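Local coordinates for 199aa long hypothetical Trp repressor binding protein (Sulfolobus tokodaii, PDB 2ZKI) that is of unverified function but belongs to the NADPH-dependent FMN reductase family and probably binds a flavin in a flavodoxin-like fold, at residues V63-M68 against T96-K101; N103-K108 against F137-V142. One frame throughout, in Å; residues are numbered along the deposited sequence.

Contact 1: residues V63-M68 against T96-K101; sequences VTLDDM and TAILWK
L65 and M68 meet T96, I98 and L99 where two short helices pack beside the parallel sheet of a flavodoxin-like fold, and the contact illustrates how apolar branches alone can seat one helix against another. L65 can be followed outward. Its CB points at the facing helix, and chi1 of -69° sets CG beside the backbone N, anti to the carbonyl carbon. At CG the side chain forks, and its two methyl groups go to different partners. CD1 goes to I98, touching the methyl CD1 of I98 at 4.0 Å with the two side chains at about a right angle. CD2 faces two neighbours at once, 3.9 Å from T96 CG2 and 3.8 Å from L99 CD1. One leucine therefore reaches both the residue that precedes helix 97-101 and its first turn.

T96 sits at the N-cap position, yet its side chain makes no capping bond. OG1 is turned away to hydrogen bonds with L93 O and Y133 OH, while the methyl CG2 is left for the apolar side. No hydrogen bond joins the two segments. Within 63-68, D67 OD1 accepts a bond of 2.9 Å from T64 N, which comes from above the carboxylate plane.

M68 also touches L8 on strand 6-11 and F92 on helix 87-94, and F48 of a second subunit packs on L65. The side chains of M68 and L99 cross at about a right angle, L99 CD1 resting 3.6 Å from M68 CB and 3.9 Å from M68 CG.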
loop_
_atom_site.group_PDB
_atom_site.type_symbol
_atom_site.label_atom_id
_atom_site.label_comp_id
_atom_site.label_asym_id
_atom_site.label_seq_id
_atom_site.Cartn_x
_atom_site.Cartn_y
_atom_site.Cartn_z
ATOM N N VAL A 63 26.606 -7.243 4.149
ATOM C CA VAL A 63 26.342 -6.016 4.889
ATOM C C VAL A 63 26.483 -6.243 6.393
ATOM O O VAL A 63 26.137 -7.306 6.906
ATOM C CB VAL A 63 24.937 -5.445 4.556
ATOM C CG1 VAL A 63 23.830 -6.405 4.991
ATOM C CG2 VAL A 63 24.739 -4.059 5.171
ATOM N N THR A 64 27.015 -5.241 7.082
ATOM C CA THR A 64 27.084 -5.245 8.537
ATOM C C THR A 64 26.267 -4.070 9.076
ATOM O O THR A 64 25.878 -3.181 8.316
ATOM C CB THR A 64 28.547 -5.155 9.037
ATOM O OG1 THR A 64 29.167 -3.975 8.512
ATOM C CG2 THR A 64 29.347 -6.383 8.604
ATOM N N LEU A 65 26.002 -4.071 10.380
ATOM C CA LEU A 65 25.281 -2.969 11.021
ATOM C C LEU A 65 26.106 -1.677 11.080
ATOM O O LEU A 65 25.553 -0.594 11.280
ATOM C CB LEU A 65 24.798 -3.371 12.419
ATOM C CG LEU A 65 23.680 -4.416 12.512
ATOM C CD1 LEU A 65 23.585 -4.972 13.925
ATOM C CD2 LEU A 65 22.332 -3.855 12.062
ATOM N N ASP A 66 27.421 -1.797 10.903
ATOM C CA ASP A 66 28.307 -0.637 10.792
ATOM C C ASP A 66 28.077 0.112 9.479
ATOM O O ASP A 66 28.197 1.342 9.428
ATOM C CB ASP A 66 29.776 -1.059 10.901
ATOM C CG ASP A 66 30.180 -1.422 12.322
ATOM O OD1 ASP A 66 29.838 -0.667 13.259
ATOM O OD2 ASP A 66 30.857 -2.460 12.498
ATOM N N ASP A 67 27.746 -0.639 8.427
ATOM C CA ASP A 67 27.457 -0.077 7.105
ATOM C C ASP A 67 26.257 0.876 7.114
ATOM O O ASP A 67 26.219 1.845 6.353
ATOM C CB ASP A 67 27.227 -1.198 6.085
ATOM C CG ASP A 67 28.495 -1.981 5.773
ATOM O OD1 ASP A 67 28.382 -3.187 5.475
ATOM O OD2 ASP A 67 29.600 -1.398 5.818
ATOM N N MET A 68 25.288 0.590 7.980
ATOM C CA MET A 68 24.103 1.427 8.132
ATOM C C MET A 68 24.436 2.725 8.873
ATOM O O MET A 68 23.864 3.779 8.581
ATOM C CB MET A 68 22.998 0.663 8.871
ATOM C CG MET A 68 22.640 -0.698 8.273
ATOM S SD MET A 68 21.773 -0.618 6.691
ATOM C CE MET A 68 20.151 -0.061 7.211
ATOM N N THR A 96 17.826 -4.708 12.461
ATOM C CA THR A 96 18.179 -3.295 12.649
ATOM C C THR A 96 17.368 -2.622 13.767
ATOM O O THR A 96 17.233 -1.397 13.794
ATOM C CB THR A 96 18.035 -2.475 11.333
ATOM O OG1 THR A 96 16.677 -2.510 10.883
ATOM C CG2 THR A 96 18.943 -3.017 10.239
ATOM N N ALA A 97 16.850 -3.426 14.692
ATOM C CA ALA A 97 16.033 -2.929 15.801
ATOM C C ALA A 97 16.788 -1.994 16.748
ATOM O O ALA A 97 16.186 -1.097 17.340
ATOM C CB ALA A 97 15.420 -4.092 16.573
ATOM N N ILE A 98 18.095 -2.207 16.892
ATOM C CA ILE A 98 18.926 -1.337 17.730
ATOM C C ILE A 98 19.150 0.027 17.083
ATOM O O ILE A 98 19.216 1.047 17.776
ATOM C CB ILE A 98 20.291 -1.977 18.116
ATOM C CG1 ILE A 98 21.030 -2.509 16.880
ATOM C CG2 ILE A 98 20.088 -3.068 19.177
ATOM C CD1 ILE A 98 22.512 -2.764 17.101
ATOM N N LEU A 99 19.252 0.042 15.755
ATOM C CA LEU A 99 19.402 1.285 15.005
ATOM C C LEU A 99 18.120 2.108 15.080
ATOM O O LEU A 99 18.155 3.341 15.023
ATOM C CB LEU A 99 19.775 0.994 13.548
ATOM C CG LEU A 99 21.013 0.123 13.293
ATOM C CD1 LEU A 99 21.090 -0.280 11.832
ATOM C CD2 LEU A 99 22.314 0.798 13.731
ATOM N N TRP A 100 16.994 1.413 15.219
ATOM C CA TRP A 100 15.689 2.050 15.355
ATOM C C TRP A 100 15.537 2.729 16.714
ATOM O O TRP A 100 15.030 3.848 16.803
ATOM C CB TRP A 100 14.569 1.026 15.132
ATOM C CG TRP A 100 13.185 1.593 15.285
ATOM C CD1 TRP A 100 12.517 2.379 14.391
ATOM C CD2 TRP A 100 12.304 1.415 16.401
ATOM N NE1 TRP A 100 11.275 2.702 14.881
ATOM C CE2 TRP A 100 11.117 2.124 16.112
ATOM C CE3 TRP A 100 12.400 0.723 17.616
ATOM C CZ2 TRP A 100 10.033 2.162 16.995
ATOM C CZ3 TRP A 100 11.322 0.761 18.495
ATOM C CH2 TRP A 100 10.154 1.478 18.179
ATOM N N LYS A 101 15.991 2.052 17.767
ATOM C CA LYS A 101 15.878 2.568 19.134
ATOM C C LYS A 101 16.870 3.698 19.422
ATOM O O LYS A 101 16.645 4.516 20.317
ATOM C CB LYS A 101 16.035 1.429 20.147
ATOM C CG LYS A 101 14.883 0.427 20.112
ATOM C CD LYS A 101 15.281 -0.939 20.649
ATOM C CE LYS A 101 15.012 -1.055 22.139
ATOM N NZ LYS A 101 15.378 -2.402 22.654
#

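Contact 2: residues N103-K108 against F137-V142; sequences NVLYGK and FGMIIV
The ring of Y106 has the carbonyl O of G138 over one face, and the carbonyl of F137 approaches it obliquely, F137 O being 3.5 Å from Y106 CD1. CG of Y106 is anti to its own backbone nitrogen (chi1 -165°), which carries the ring over the G138 backbone, with CE1 3.8 Å from G138 CA. The second ring, F137, is met obliquely by L105 CD1, 3.7 Å from F137 CD2, the two side chains running side by side in the same direction. Elsewhere F137 stacks on Y133 and meets W100 edge-to-face.

L105 also crosses M139, its CD1 lying 3.8 Å from M139 SD. Around these groups the backbone turns: L105 to K108 form a type II beta turn, the connection into strand 109-115, opposed to the residues that lead from helix 132-137 into strand 140-141, outermost within this chain. G107 N donates to G138 O at 3.3 Å, and I140 N to K108 O at 2.9 Å; both donors stand above the plane of the carbonyl they reach.

Two backbone N-H groups, of G107 and I140, thus find carbonyl partners amid largely apolar side chains, bonding the turn to the approach to strand 140-141. I141 makes backbone hydrogen bonds to a third subunit, and Y106 OH bonds to I144 O of that subunit, which implies that the same turn is also tied to the interface.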
loop_
_atom_site.group_PDB
_atom_site.type_symbol
_atom_site.label_atom_id
_atom_site.label_comp_id
_atom_site.label_asym_id
_atom_site.label_seq_id
_atom_site.Cartn_x
_atom_site.Cartn_y
_atom_site.Cartn_z
ATOM N N ASN A 103 17.803 5.897 16.972
ATOM C CA ASN A 103 17.515 6.940 15.966
ATOM C C ASN A 103 18.678 7.254 15.022
ATOM O O ASN A 103 18.868 8.404 14.614
ATOM C CB ASN A 103 16.998 8.225 16.631
ATOM C CG ASN A 103 15.583 8.084 17.152
ATOM O OD1 ASN A 103 15.246 7.107 17.823
ATOM N ND2 ASN A 103 14.744 9.067 16.847
ATOM N N VAL A 104 19.439 6.220 14.670
ATOM C CA VAL A 104 20.635 6.359 13.836
ATOM C C VAL A 104 20.292 6.792 12.412
ATOM O O VAL A 104 20.971 7.649 11.838
ATOM C CB VAL A 104 21.441 5.040 13.790
ATOM C CG1 VAL A 104 22.796 5.250 13.137
ATOM C CG2 VAL A 104 21.619 4.487 15.183
ATOM N N LEU A 105 19.237 6.202 11.856
ATOM C CA LEU A 105 18.840 6.452 10.472
ATOM C C LEU A 105 17.813 7.583 10.332
ATOM O O LEU A 105 17.419 7.936 9.219
ATOM C CB LEU A 105 18.300 5.167 9.829
ATOM C CG LEU A 105 19.079 3.857 9.993
ATOM C CD1 LEU A 105 18.339 2.718 9.310
ATOM C CD2 LEU A 105 20.502 3.969 9.458
ATOM N N TYR A 106 17.387 8.152 11.457
ATOM C CA TYR A 106 16.359 9.187 11.441
ATOM C C TYR A 106 16.756 10.394 10.587
ATOM O O TYR A 106 17.799 11.008 10.808
ATOM C CB TYR A 106 16.007 9.634 12.861
ATOM C CG TYR A 106 14.725 10.428 12.934
ATOM C CD1 TYR A 106 13.524 9.813 13.283
ATOM C CD2 TYR A 106 14.708 11.795 12.642
ATOM C CE1 TYR A 106 12.343 10.537 13.347
ATOM C CE2 TYR A 106 13.531 12.527 12.700
ATOM C CZ TYR A 106 12.355 11.892 13.053
ATOM O OH TYR A 106 11.190 12.616 13.115
ATOM N N GLY A 107 15.912 10.715 9.610
ATOM C CA GLY A 107 16.125 11.867 8.742
ATOM C C GLY A 107 16.917 11.575 7.481
ATOM O O GLY A 107 17.007 12.427 6.594
ATOM N N LYS A 108 17.486 10.373 7.398
ATOM C CA LYS A 108 18.297 9.972 6.247
ATOM C C LYS A 108 17.422 9.606 5.045
ATOM O O LYS A 108 16.356 9.014 5.213
ATOM C CB LYS A 108 19.218 8.794 6.607
ATOM C CG LYS A 108 20.101 9.001 7.842
ATOM C CD LYS A 108 21.315 9.882 7.563
ATOM C CE LYS A 108 22.144 10.101 8.825
ATOM N NZ LYS A 108 22.696 8.828 9.378
ATOM N N PHE A 137 11.184 4.294 10.848
ATOM C CA PHE A 137 12.525 4.769 11.181
ATOM C C PHE A 137 12.655 6.285 11.049
ATOM O O PHE A 137 13.675 6.863 11.433
ATOM C CB PHE A 137 13.562 4.083 10.289
ATOM C CG PHE A 137 13.960 2.710 10.756
ATOM C CD1 PHE A 137 13.096 1.628 10.608
ATOM C CD2 PHE A 137 15.210 2.495 11.328
ATOM C CE1 PHE A 137 13.466 0.360 11.039
ATOM C CE2 PHE A 137 15.591 1.229 11.753
ATOM C CZ PHE A 137 14.715 0.157 11.610
ATOM N N GLY A 138 11.625 6.923 10.499
ATOM C CA GLY A 138 11.651 8.363 10.246
ATOM C C GLY A 138 12.513 8.758 9.059
ATOM O O GLY A 138 12.837 9.932 8.885
ATOM N N MET A 139 12.880 7.774 8.242
ATOM C CA MET A 139 13.684 8.004 7.042
ATOM C C MET A 139 12.854 8.635 5.929
ATOM O O MET A 139 11.679 8.299 5.761
ATOM C CB MET A 139 14.279 6.687 6.550
ATOM C CG MET A 139 15.213 6.021 7.544
ATOM S SD MET A 139 15.756 4.395 7.009
ATOM C CE MET A 139 16.905 4.825 5.707
ATOM N N ILE A 140 13.463 9.541 5.167
ATOM C CA ILE A 140 12.762 10.209 4.063
ATOM C C ILE A 140 12.906 9.458 2.733
ATOM O O ILE A 140 14.007 9.069 2.347
ATOM C CB ILE A 140 13.156 11.708 3.923
ATOM C CG1 ILE A 140 14.674 11.880 3.826
ATOM C CG2 ILE A 140 12.594 12.514 5.097
ATOM C CD1 ILE A 140 15.116 13.259 3.357
ATOM N N ILE A 141 11.783 9.258 2.048
ATOM C CA ILE A 141 11.735 8.468 0.812
ATOM C C ILE A 141 12.068 9.317 -0.413
ATOM O O ILE A 141 11.511 10.396 -0.594
ATOM C CB ILE A 141 10.343 7.805 0.618
ATOM C CG1 ILE A 141 9.982 6.950 1.836
ATOM C CG2 ILE A 141 10.303 6.963 -0.659
ATOM C CD1 ILE A 141 8.498 6.756 2.037
ATOM N N VAL A 142 12.973 8.816 -1.250
ATOM C CA VAL A 142 13.349 9.494 -2.492
ATOM C C VAL A 142 12.896 8.693 -3.723
ATOM O O VAL A 142 13.541 7.711 -4.109
ATOM C CB VAL A 142 14.877 9.775 -2.560
ATOM C CG1 VAL A 142 15.254 10.433 -3.885
ATOM C CG2 VAL A 142 15.318 10.649 -1.390
#

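From the N terminus, contact 1 comes first: 63-68, at the start of helix 65-70, is met again by 96-101 after the chain has run through strand 73-79 and helix 87-94. Contact 2 opens just afterwards, at 103-108, and closes at 137-142 once strand 109-115 and helices 125-130 and 132-137 have been made. The loops follow in series, neither enclosing nor crossing the other. Their centres are about 12 Å apart, and the sites touch: L99 O lies 3.2 Å from V104 N, a probable hydrogen bond, while L105 CD2 packs on M68 O. Together they tie the helices beside the sheet to strand 140-141, its outermost on that side within this chain.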